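ABC transporter periplasmic peptide-binding protein (Pseudoalteromonas, PDB 4QFL) binds dipeptides, here caught with Ala-Phe, in the periplasm and probably hands them to an ABC transporter for uptake. Local coordinates at residues D149-K154 against F165-E171; Y294-E300 against P459-C463; S342-E346 against R483-D488. All blocks are in the same frame, centred on the assembly; numbering follows the deposited sequence.

Contact 1: residues D149-K154 against F165-E171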
loop_
_atom_site.group_PDB
_atom_site.type_symbol
_atom_site.label_atom_id
_atom_site.label_comp_id
_atom_site.label_asym_id
_atom_site.label_seq_id
_atom_site.Cartn_x
_atom_site.Cartn_y
_atom_site.Cartn_z
ATOM N N ASP A 149 -2.746 16.552 8.708
ATOM C CA ASP A 149 -2.424 17.834 9.319
ATOM C C ASP A 149 -3.377 18.941 8.948
ATOM O O ASP A 149 -4.091 19.482 9.787
ATOM C CB ASP A 149 -1.036 18.287 8.839
ATOM C CG ASP A 149 -0.248 19.014 9.911
ATOM O OD1 ASP A 149 -0.515 20.210 10.145
ATOM O OD2 ASP A 149 0.642 18.385 10.511
ATOM N N GLN A 150 -3.375 19.274 7.665
ATOM C CA GLN A 150 -4.192 20.360 7.157
ATOM C C GLN A 150 -5.625 19.893 6.938
ATOM O O GLN A 150 -6.389 20.540 6.231
ATOM C CB GLN A 150 -3.597 20.915 5.866
ATOM C CG GLN A 150 -2.118 21.240 5.984
ATOM C CD GLN A 150 -1.382 21.120 4.668
ATOM O OE1 GLN A 150 -0.662 20.150 4.432
ATOM N NE2 GLN A 150 -1.558 22.110 3.803
ATOM N N LEU A 151 -5.988 18.774 7.553
ATOM C CA LEU A 151 -7.346 18.259 7.402
ATOM C C LEU A 151 -8.177 18.204 8.677
ATOM O O LEU A 151 -9.208 18.868 8.769
ATOM C CB LEU A 151 -7.356 16.888 6.741
ATOM C CG LEU A 151 -8.783 16.558 6.302
ATOM C CD1 LEU A 151 -9.252 17.592 5.310
ATOM C CD2 LEU A 151 -8.872 15.183 5.698
ATOM N N ILE A 152 -7.758 17.401 9.650
ATOM C CA ILE A 152 -8.592 17.189 10.837
ATOM C C ILE A 152 -8.360 18.233 11.935
ATOM O O ILE A 152 -7.262 18.326 12.481
ATOM C CB ILE A 152 -8.394 15.786 11.439
ATOM C CG1 ILE A 152 -8.734 14.707 10.411
ATOM C CG2 ILE A 152 -9.275 15.622 12.644
ATOM C CD1 ILE A 152 -8.425 13.305 10.886
ATOM N N ARG A 153 -9.398 19.006 12.256
ATOM C CA ARG A 153 -9.302 20.052 13.279
ATOM C C ARG A 153 -9.514 19.469 14.673
ATOM O O ARG A 153 -8.722 19.693 15.591
ATOM C CB ARG A 153 -10.318 21.178 13.018
ATOM C CG ARG A 153 -10.107 22.453 13.859
ATOM C CD ARG A 153 -11.304 23.404 13.749
ATOM N NE ARG A 153 -12.393 23.007 14.645
ATOM C CZ ARG A 153 -13.682 23.258 14.430
ATOM N NH1 ARG A 153 -14.061 23.906 13.340
ATOM N NH2 ARG A 153 -14.593 22.850 15.304
ATOM N N LYS A 154 -10.597 18.724 14.831
ATOM C CA LYS A 154 -10.841 18.028 16.070
ATOM C C LYS A 154 -11.856 16.932 15.803
ATOM O O LYS A 154 -12.417 16.847 14.716
ATOM C CB LYS A 154 -11.319 18.994 17.169
ATOM C CG LYS A 154 -12.584 19.778 16.858
ATOM C CD LYS A 154 -12.972 20.671 18.042
ATOM C CE LYS A 154 -14.349 21.328 17.851
ATOM N NZ LYS A 154 -14.796 22.152 19.029
ATOM N N PHE A 165 -16.094 14.303 13.265
ATOM C CA PHE A 165 -14.835 14.868 12.780
ATOM C C PHE A 165 -15.081 16.268 12.202
ATOM O O PHE A 165 -15.980 16.459 11.383
ATOM C CB PHE A 165 -14.212 13.981 11.684
ATOM C CG PHE A 165 -13.630 12.676 12.179
ATOM C CD1 PHE A 165 -14.450 11.651 12.642
ATOM C CD2 PHE A 165 -12.258 12.457 12.132
ATOM C CE1 PHE A 165 -13.909 10.439 13.080
ATOM C CE2 PHE A 165 -11.711 11.249 12.559
ATOM C CZ PHE A 165 -12.539 10.240 13.037
ATOM N N GLU A 166 -14.275 17.241 12.622
ATOM C CA GLU A 166 -14.338 18.584 12.054
ATOM C C GLU A 166 -13.114 18.828 11.172
ATOM O O GLU A 166 -11.978 18.778 11.647
ATOM C CB GLU A 166 -14.398 19.635 13.163
ATOM C CG GLU A 166 -15.482 19.387 14.190
ATOM C CD GLU A 166 -16.861 19.758 13.677
ATOM O OE1 GLU A 166 -16.971 20.154 12.497
ATOM O OE2 GLU A 166 -17.835 19.658 14.456
ATOM N N LEU A 167 -13.348 19.089 9.890
ATOM C CA LEU A 167 -12.261 19.317 8.941
ATOM C C LEU A 167 -12.030 20.805 8.660
ATOM O O LEU A 167 -12.956 21.621 8.743
ATOM C CB LEU A 167 -12.544 18.588 7.627
ATOM C CG LEU A 167 -13.015 17.140 7.777
ATOM C CD1 LEU A 167 -13.212 16.495 6.415
ATOM C CD2 LEU A 167 -12.046 16.336 8.632
ATOM N N PHE A 168 -10.790 21.153 8.330
ATOM C CA PHE A 168 -10.456 22.527 7.991
ATOM C C PHE A 168 -11.030 22.861 6.628
ATOM O O PHE A 168 -11.350 24.018 6.341
ATOM C CB PHE A 168 -8.946 22.731 7.977
ATOM C CG PHE A 168 -8.334 22.772 9.343
ATOM C CD1 PHE A 168 -8.737 23.721 10.262
ATOM C CD2 PHE A 168 -7.361 21.863 9.714
ATOM C CE1 PHE A 168 -8.179 23.762 11.532
ATOM C CE2 PHE A 168 -6.797 21.893 10.982
ATOM C CZ PHE A 168 -7.207 22.841 11.895
ATOM N N ASN A 169 -11.150 21.832 5.796
ATOM C CA ASN A 169 -11.677 21.957 4.440
ATOM C C ASN A 169 -12.346 20.640 4.026
ATOM O O ASN A 169 -12.035 19.581 4.565
ATOM C CB ASN A 169 -10.548 22.298 3.450
ATOM C CG ASN A 169 -9.914 23.661 3.713
ATOM O OD1 ASN A 169 -10.456 24.699 3.322
ATOM N ND2 ASN A 169 -8.754 23.663 4.366
ATOM N N ALA A 170 -13.265 20.695 3.073
ATOM C CA ALA A 170 -13.802 19.459 2.528
ATOM C C ALA A 170 -12.739 18.793 1.657
ATOM O O ALA A 170 -11.964 19.461 0.972
ATOM C CB ALA A 170 -15.065 19.729 1.728
ATOM N N GLU A 171 -12.682 17.471 1.727
ATOM C CA GLU A 171 -11.878 16.666 0.822
ATOM C C GLU A 171 -12.767 15.504 0.436
ATOM O O GLU A 171 -13.242 14.785 1.304
ATOM C CB GLU A 171 -10.610 16.135 1.509
ATOM C CG GLU A 171 -9.520 17.174 1.722
ATOM C CD GLU A 171 -8.145 16.574 2.032
ATOM O OE1 GLU A 171 -7.180 17.357 2.224
ATOM O OE2 GLU A 171 -8.019 15.333 2.074
#
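A classic beta bulge, with R153 and K154 set against the single residue E166, sits at the open end of the beta hairpin made by strands 152-159 and 162-167. E166 O takes the amide of R153 at 2.7 Å, almost in line with its C=O, and a weak bond from K154 N; in return E166 N donates to K154 O at 2.8 Å in a nearly straight bond (175°). Beyond the bulge I152 pairs with L167 as an antiparallel non-hydrogen-bonded pair, and F168 N closes the end on L151 O at 2.8 Å. R153 works in two places. Its CG lies anti to the backbone N (chi1 -168°), which keeps the start of the chain against the F168 ring: CB sits over one face, 3.9 Å from the centroid, in a CH-pi contact, while CG comes to 3.3 Å from F168 CE1. Farther out the guanidinium lays one face over CB and CG of E166. No N-H of R153 points at the E166 carboxylate; OE2 has R164 and OE1 has S90. On the face that carries I152 and L167, L167 CD2 meets L151 CG at 4.0 Å, and the I152 CD1 methyl touches the edge of the F165 ring. Strand 90-95 pairs with strand 162-167 along its other edge, helix 174-178 packs F174 on L151 and L167, and helix 115-126 brings F126 against I152.

Contact 2: residues Y294-E300 against P459-C463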
loop_
_atom_site.group_PDB
_atom_site.type_symbol
_atom_site.label_atom_id
_atom_site.label_comp_id
_atom_site.label_asym_id
_atom_site.label_seq_id
_atom_site.Cartn_x
_atom_site.Cartn_y
_atom_site.Cartn_z
ATOM N N TYR A 294 6.036 1.187 -11.973
ATOM C CA TYR A 294 6.703 2.295 -12.673
ATOM C C TYR A 294 8.227 2.313 -12.471
ATOM O O TYR A 294 8.776 1.641 -11.594
ATOM C CB TYR A 294 6.109 3.648 -12.242
ATOM C CG TYR A 294 6.150 3.846 -10.744
ATOM C CD1 TYR A 294 7.361 3.982 -10.076
ATOM C CD2 TYR A 294 4.987 3.870 -9.993
ATOM C CE1 TYR A 294 7.410 4.138 -8.701
ATOM C CE2 TYR A 294 5.030 4.023 -8.623
ATOM C CZ TYR A 294 6.242 4.149 -7.986
ATOM O OH TYR A 294 6.284 4.302 -6.630
ATOM N N TRP A 295 8.902 3.092 -13.304
ATOM C CA TRP A 295 10.316 3.406 -13.120
ATOM C C TRP A 295 10.401 4.859 -12.657
ATOM O O TRP A 295 10.139 5.788 -13.432
ATOM C CB TRP A 295 11.046 3.251 -14.453
ATOM C CG TRP A 295 12.549 3.346 -14.420
ATOM C CD1 TRP A 295 13.369 3.108 -13.364
ATOM C CD2 TRP A 295 13.394 3.681 -15.522
ATOM N NE1 TRP A 295 14.679 3.283 -13.739
ATOM C CE2 TRP A 295 14.719 3.635 -15.060
ATOM C CE3 TRP A 295 13.154 4.018 -16.854
ATOM C CZ2 TRP A 295 15.806 3.908 -15.881
ATOM C CZ3 TRP A 295 14.233 4.293 -17.673
ATOM C CH2 TRP A 295 15.544 4.238 -17.181
ATOM N N ALA A 296 10.739 5.057 -11.393
ATOM C CA ALA A 296 10.802 6.404 -10.850
ATOM C C ALA A 296 12.212 6.966 -10.934
ATOM O O ALA A 296 13.170 6.280 -10.616
ATOM C CB ALA A 296 10.318 6.416 -9.412
ATOM N N PHE A 297 12.321 8.219 -11.364
ATOM C CA PHE A 297 13.587 8.941 -11.351
ATOM C C PHE A 297 13.708 9.864 -10.140
ATOM O O PHE A 297 12.747 10.505 -9.735
ATOM C CB PHE A 297 13.723 9.768 -12.620
ATOM C CG PHE A 297 13.664 8.954 -13.869
ATOM C CD1 PHE A 297 14.759 8.218 -14.279
ATOM C CD2 PHE A 297 12.511 8.923 -14.632
ATOM C CE1 PHE A 297 14.711 7.464 -15.428
ATOM C CE2 PHE A 297 12.457 8.182 -15.788
ATOM C CZ PHE A 297 13.561 7.451 -16.187
ATOM N N ASN A 298 14.902 9.933 -9.565
ATOM C CA ASN A 298 15.191 10.918 -8.531
ATOM C C ASN A 298 15.366 12.279 -9.204
ATOM O O ASN A 298 16.471 12.648 -9.602
ATOM C CB ASN A 298 16.461 10.497 -7.793
ATOM C CG ASN A 298 16.737 11.327 -6.568
ATOM O OD1 ASN A 298 17.482 10.910 -5.685
ATOM N ND2 ASN A 298 16.161 12.506 -6.510
ATOM N N THR A 299 14.263 13.012 -9.351
ATOM C CA THR A 299 14.220 14.228 -10.164
ATOM C C THR A 299 15.020 15.375 -9.568
ATOM O O THR A 299 15.141 16.427 -10.184
ATOM C CB THR A 299 12.774 14.724 -10.383
ATOM O OG1 THR A 299 12.198 15.112 -9.125
ATOM C CG2 THR A 299 11.917 13.641 -11.033
ATOM N N GLU A 300 15.559 15.178 -8.374
ATOM C CA GLU A 300 16.398 16.203 -7.772
ATOM C C GLU A 300 17.872 15.903 -7.979
ATOM O O GLU A 300 18.721 16.607 -7.448
ATOM C CB GLU A 300 16.072 16.364 -6.287
ATOM C CG GLU A 300 14.730 17.036 -6.029
ATOM C CD GLU A 300 14.678 18.456 -6.547
ATOM O OE1 GLU A 300 15.694 19.167 -6.437
ATOM O OE2 GLU A 300 13.622 18.872 -7.066
ATOM N N PRO A 459 8.858 8.266 -4.643
ATOM C CA PRO A 459 10.096 7.708 -5.202
ATOM C C PRO A 459 10.714 8.584 -6.300
ATOM O O PRO A 459 11.861 8.387 -6.661
ATOM C CB PRO A 459 9.651 6.349 -5.773
ATOM C CG PRO A 459 8.358 6.056 -5.106
ATOM C CD PRO A 459 7.705 7.380 -4.867
ATOM N N ALA A 460 9.960 9.552 -6.811
ATOM C CA ALA A 460 10.503 10.482 -7.797
ATOM C C ALA A 460 11.106 11.741 -7.158
ATOM O O ALA A 460 11.655 12.598 -7.847
ATOM C CB ALA A 460 9.432 10.863 -8.808
ATOM N N ASN A 461 10.995 11.855 -5.841
ATOM C CA ASN A 461 11.553 12.999 -5.144
ATOM C C ASN A 461 11.127 14.265 -5.866
ATOM O O ASN A 461 11.946 15.123 -6.180
ATOM C CB ASN A 461 13.072 12.886 -5.135
ATOM C CG ASN A 461 13.722 13.750 -4.070
ATOM O OD1 ASN A 461 13.053 14.276 -3.168
ATOM N ND2 ASN A 461 15.043 13.889 -4.159
ATOM N N TRP A 462 9.833 14.364 -6.133
ATOM C CA TRP A 462 9.284 15.363 -7.052
ATOM C C TRP A 462 8.202 16.199 -6.381
ATOM O O TRP A 462 7.072 15.739 -6.174
ATOM C CB TRP A 462 8.706 14.632 -8.262
ATOM C CG TRP A 462 8.271 15.438 -9.451
ATOM C CD1 TRP A 462 9.073 16.108 -10.336
ATOM C CD2 TRP A 462 6.923 15.575 -9.947
ATOM N NE1 TRP A 462 8.307 16.677 -11.328
ATOM C CE2 TRP A 462 6.991 16.364 -11.116
ATOM C CE3 TRP A 462 5.672 15.115 -9.507
ATOM C CZ2 TRP A 462 5.848 16.699 -11.854
ATOM C CZ3 TRP A 462 4.536 15.455 -10.245
ATOM C CH2 TRP A 462 4.637 16.237 -11.402
ATOM N N CYS A 463 8.551 17.427 -6.024
ATOM C CA CYS A 463 7.558 18.340 -5.492
ATOM C C CYS A 463 7.189 19.351 -6.566
ATOM O O CYS A 463 7.990 20.209 -6.919
ATOM C CB CYS A 463 8.076 19.036 -4.241
ATOM S SG CYS A 463 6.906 20.208 -3.525
HETATM O O HOH W 1 11.329 18.326 -5.948
#
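Two carbonyl oxygens, F297 O and A460 O, stand only 3.0 Å apart without a bond between them where strand 291-297 runs out against the loop 459-463. F297 O is approached instead by the CA-H of A460, and A460 O by T299 N at 3.0 Å, a fairly straight bond (166°) whose donor stands above the carbonyl plane. T299 OG1, set between its backbone N and carbonyl carbon (chi1 64°), lies 2.9 Å from the same A460 O and meets the edge of the W462 indole near CD1. A water ties the far end together, donating to E300 OE2 at 2.6 Å and to N461 O and accepting from C463 N. At the start of the strand the Y294 hydroxyl presses on P459 CG at 3.1 Å, the two side chains crossing at about a right angle, and A296 CB rests on P459 CB. The nearest atoms of the Y294 side chain and the bound phenylalanine are about 4 Å apart. A leucine in place of Y294 would probably leave P459 CG without its hydroxyl neighbour and open a gap there. Strands 428-434 and 500-513 flank strand 291-297, V429 touching both A296 and P459, while helix 307-314 packs on W295 and F297.

Contact 3: residues S342-E346 against R483-D488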
loop_
_atom_site.group_PDB
_atom_site.type_symbol
_atom_site.label_atom_id
_atom_site.label_comp_id
_atom_site.label_asym_id
_atom_site.label_seq_id
_atom_site.Cartn_x
_atom_site.Cartn_y
_atom_site.Cartn_z
ATOM N N SER A 342 -9.485 1.957 -13.274
ATOM C CA SER A 342 -9.748 3.149 -12.479
ATOM C C SER A 342 -10.796 4.003 -13.191
ATOM O O SER A 342 -10.732 4.180 -14.411
ATOM C CB SER A 342 -8.462 3.952 -12.276
ATOM O OG SER A 342 -8.722 5.199 -11.666
ATOM N N TRP A 343 -11.765 4.534 -12.447
ATOM C CA TRP A 343 -12.800 5.311 -13.119
ATOM C C TRP A 343 -12.272 6.588 -13.751
ATOM O O TRP A 343 -12.901 7.152 -14.648
ATOM C CB TRP A 343 -14.030 5.566 -12.242
ATOM C CG TRP A 343 -13.884 6.334 -10.942
ATOM C CD1 TRP A 343 -13.988 5.817 -9.690
ATOM C CD2 TRP A 343 -13.719 7.759 -10.772
ATOM N NE1 TRP A 343 -13.866 6.810 -8.750
ATOM C CE2 TRP A 343 -13.696 8.012 -9.384
ATOM C CE3 TRP A 343 -13.568 8.832 -11.654
ATOM C CZ2 TRP A 343 -13.531 9.301 -8.853
ATOM C CZ3 TRP A 343 -13.395 10.114 -11.126
ATOM C CH2 TRP A 343 -13.378 10.334 -9.742
ATOM N N ALA A 344 -11.101 7.029 -13.314
ATOM C CA ALA A 344 -10.505 8.235 -13.868
ATOM C C ALA A 344 -9.504 7.926 -14.972
ATOM O O ALA A 344 -8.831 8.830 -15.469
ATOM C CB ALA A 344 -9.836 9.058 -12.765
ATOM N N PHE A 345 -9.395 6.657 -15.358
ATOM C CA PHE A 345 -8.366 6.281 -16.309
ATOM C C PHE A 345 -8.548 7.010 -17.621
ATOM O O PHE A 345 -9.663 7.140 -18.127
ATOM C CB PHE A 345 -8.359 4.780 -16.560
ATOM C CG PHE A 345 -7.580 4.376 -17.774
ATOM C CD1 PHE A 345 -6.196 4.416 -17.777
ATOM C CD2 PHE A 345 -8.235 3.938 -18.913
ATOM C CE1 PHE A 345 -5.473 4.030 -18.893
ATOM C CE2 PHE A 345 -7.516 3.550 -20.034
ATOM C CZ PHE A 345 -6.133 3.597 -20.022
ATOM N N GLU A 346 -7.440 7.489 -18.162
ATOM C CA GLU A 346 -7.434 8.093 -19.478
ATOM C C GLU A 346 -6.106 7.802 -20.143
ATOM O O GLU A 346 -5.057 8.179 -19.636
ATOM C CB GLU A 346 -7.668 9.596 -19.378
ATOM C CG GLU A 346 -8.006 10.266 -20.701
ATOM C CD GLU A 346 -9.418 9.975 -21.193
ATOM O OE1 GLU A 346 -10.303 9.592 -20.389
ATOM O OE2 GLU A 346 -9.639 10.141 -22.410
ATOM N N ARG A 483 -14.017 15.966 -10.995
ATOM C CA ARG A 483 -12.855 15.217 -10.508
ATOM C C ARG A 483 -12.036 14.661 -11.669
ATOM O O ARG A 483 -10.815 14.818 -11.720
ATOM C CB ARG A 483 -13.292 14.085 -9.561
ATOM C CG ARG A 483 -14.022 14.580 -8.292
ATOM C CD ARG A 483 -14.093 13.525 -7.202
ATOM N NE ARG A 483 -12.763 13.203 -6.694
ATOM C CZ ARG A 483 -12.471 12.123 -5.980
ATOM N NH1 ARG A 483 -13.418 11.247 -5.672
ATOM N NH2 ARG A 483 -11.221 11.923 -5.574
ATOM N N LYS A 484 -12.705 14.023 -12.621
ATOM C CA LYS A 484 -11.978 13.405 -13.722
ATOM C C LYS A 484 -11.268 14.416 -14.626
ATOM O O LYS A 484 -10.210 14.129 -15.176
ATOM C CB LYS A 484 -12.860 12.471 -14.542
ATOM C CG LYS A 484 -12.041 11.664 -15.541
ATOM C CD LYS A 484 -12.905 10.919 -16.552
ATOM C CE LYS A 484 -12.145 10.692 -17.870
ATOM N NZ LYS A 484 -11.192 9.573 -17.748
ATOM N N GLN A 485 -11.834 15.607 -14.767
ATOM C CA GLN A 485 -11.159 16.666 -15.518
ATOM C C GLN A 485 -9.793 16.950 -14.927
ATOM O O GLN A 485 -8.785 17.024 -15.627
ATOM C CB GLN A 485 -11.974 17.950 -15.483
ATOM C CG GLN A 485 -13.086 17.991 -16.493
ATOM C CD GLN A 485 -13.787 19.320 -16.485
ATOM O OE1 GLN A 485 -14.061 19.879 -15.420
ATOM N NE2 GLN A 485 -14.061 19.856 -17.672
ATOM N N TYR A 486 -9.770 17.111 -13.615
ATOM C CA TYR A 486 -8.514 17.337 -12.927
ATOM C C TYR A 486 -7.621 16.101 -12.980
ATOM O O TYR A 486 -6.424 16.211 -13.232
ATOM C CB TYR A 486 -8.773 17.808 -11.492
ATOM C CG TYR A 486 -9.430 19.163 -11.475
ATOM C CD1 TYR A 486 -8.803 20.256 -12.060
ATOM C CD2 TYR A 486 -10.679 19.358 -10.904
ATOM C CE1 TYR A 486 -9.396 21.508 -12.070
ATOM C CE2 TYR A 486 -11.283 20.618 -10.910
ATOM C CZ TYR A 486 -10.632 21.686 -11.495
ATOM O OH TYR A 486 -11.204 22.941 -11.521
ATOM N N TYR A 487 -8.204 14.928 -12.769
ATOM C CA TYR A 487 -7.425 13.700 -12.874
ATOM C C TYR A 487 -6.915 13.493 -14.290
ATOM O O TYR A 487 -5.834 12.954 -14.479
ATOM C CB TYR A 487 -8.204 12.489 -12.359
ATOM C CG TYR A 487 -8.375 12.551 -10.870
ATOM C CD1 TYR A 487 -7.299 12.878 -10.051
ATOM C CD2 TYR A 487 -9.610 12.332 -10.273
ATOM C CE1 TYR A 487 -7.444 12.969 -8.682
ATOM C CE2 TYR A 487 -9.767 12.414 -8.899
ATOM C CZ TYR A 487 -8.680 12.738 -8.109
ATOM O OH TYR A 487 -8.822 12.827 -6.741
ATOM N N ASP A 488 -7.679 13.937 -15.286
ATOM C CA ASP A 488 -7.178 13.910 -16.654
ATOM C C ASP A 488 -5.923 14.766 -16.787
ATOM O O ASP A 488 -4.919 14.340 -17.361
ATOM C CB ASP A 488 -8.237 14.411 -17.642
ATOM C CG ASP A 488 -9.342 13.408 -17.873
ATOM O OD1 ASP A 488 -9.143 12.232 -17.535
ATOM O OD2 ASP A 488 -10.408 13.788 -18.401
#
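A salt-bridge network ties E346, the residue just after a type I beta turn (S342 to F345), to K484 and D488 of helix 480-497. K484 is its centre. With CG anti to the backbone N (chi1 -171°) and a bend at chi4, the lysine chain runs past A344 and brings NZ to 2.8 Å from E346 OE1, where it takes the anti lone pair, the one turned away from the other oxygen. The same ammonium makes weak bonds to D488 OD1, one helical turn further on and part of the network, and to A344 O in the turn, both at 3.4 Å. E346 OE1 and D488 OD1 lie 4.1 Å apart, so the lysine probably offsets the repulsion between the two carboxylates. Q491, farther along the helix, also grips the loop, giving a hydrogen bond to A344 O and accepting one from E346 N. Beside the salt bridges the packing is largely apolar. A344 CB rests on Y487 CB at 3.8 Å, and the W343 indole turns its edge to the helix, with CH2 against R483 CB and near the Y487 ring. The charged R483 guanidinium, 76° from the indole plane, sets one face over that same edge, NH1 being 3.7 Å from W343 CZ2. D439 and Y487 help fix its rotation: D439 salt-bridges NH2, and R483 NH2 donates to Y487 OH at 2.8 Å, the hydroxyl oxygen lying 21° out of the guanidinium plane.

Overall arrangement
Along the chain contact 1 closes before the other two open, whereas contacts 2 and 3 interlock, their segments alternating. Contact 1 belongs to a separate four-stranded antiparallel sheet; its centre lies 29 Å from that of contact 2 and 24 Å from that of contact 3. Contacts 2 and 3 have centres 22 Å apart and do not touch, yet strand 500-513, which follows helix 480-497 of contact 3, pairs with strand 291-297 of contact 2. Both bring late parts of the chain back onto parts well over a hundred residues earlier. Strand 291-297 also pairs with strand 428-434, which carries pocket residues L431 to A434, so contact 2 borders the dipeptide site.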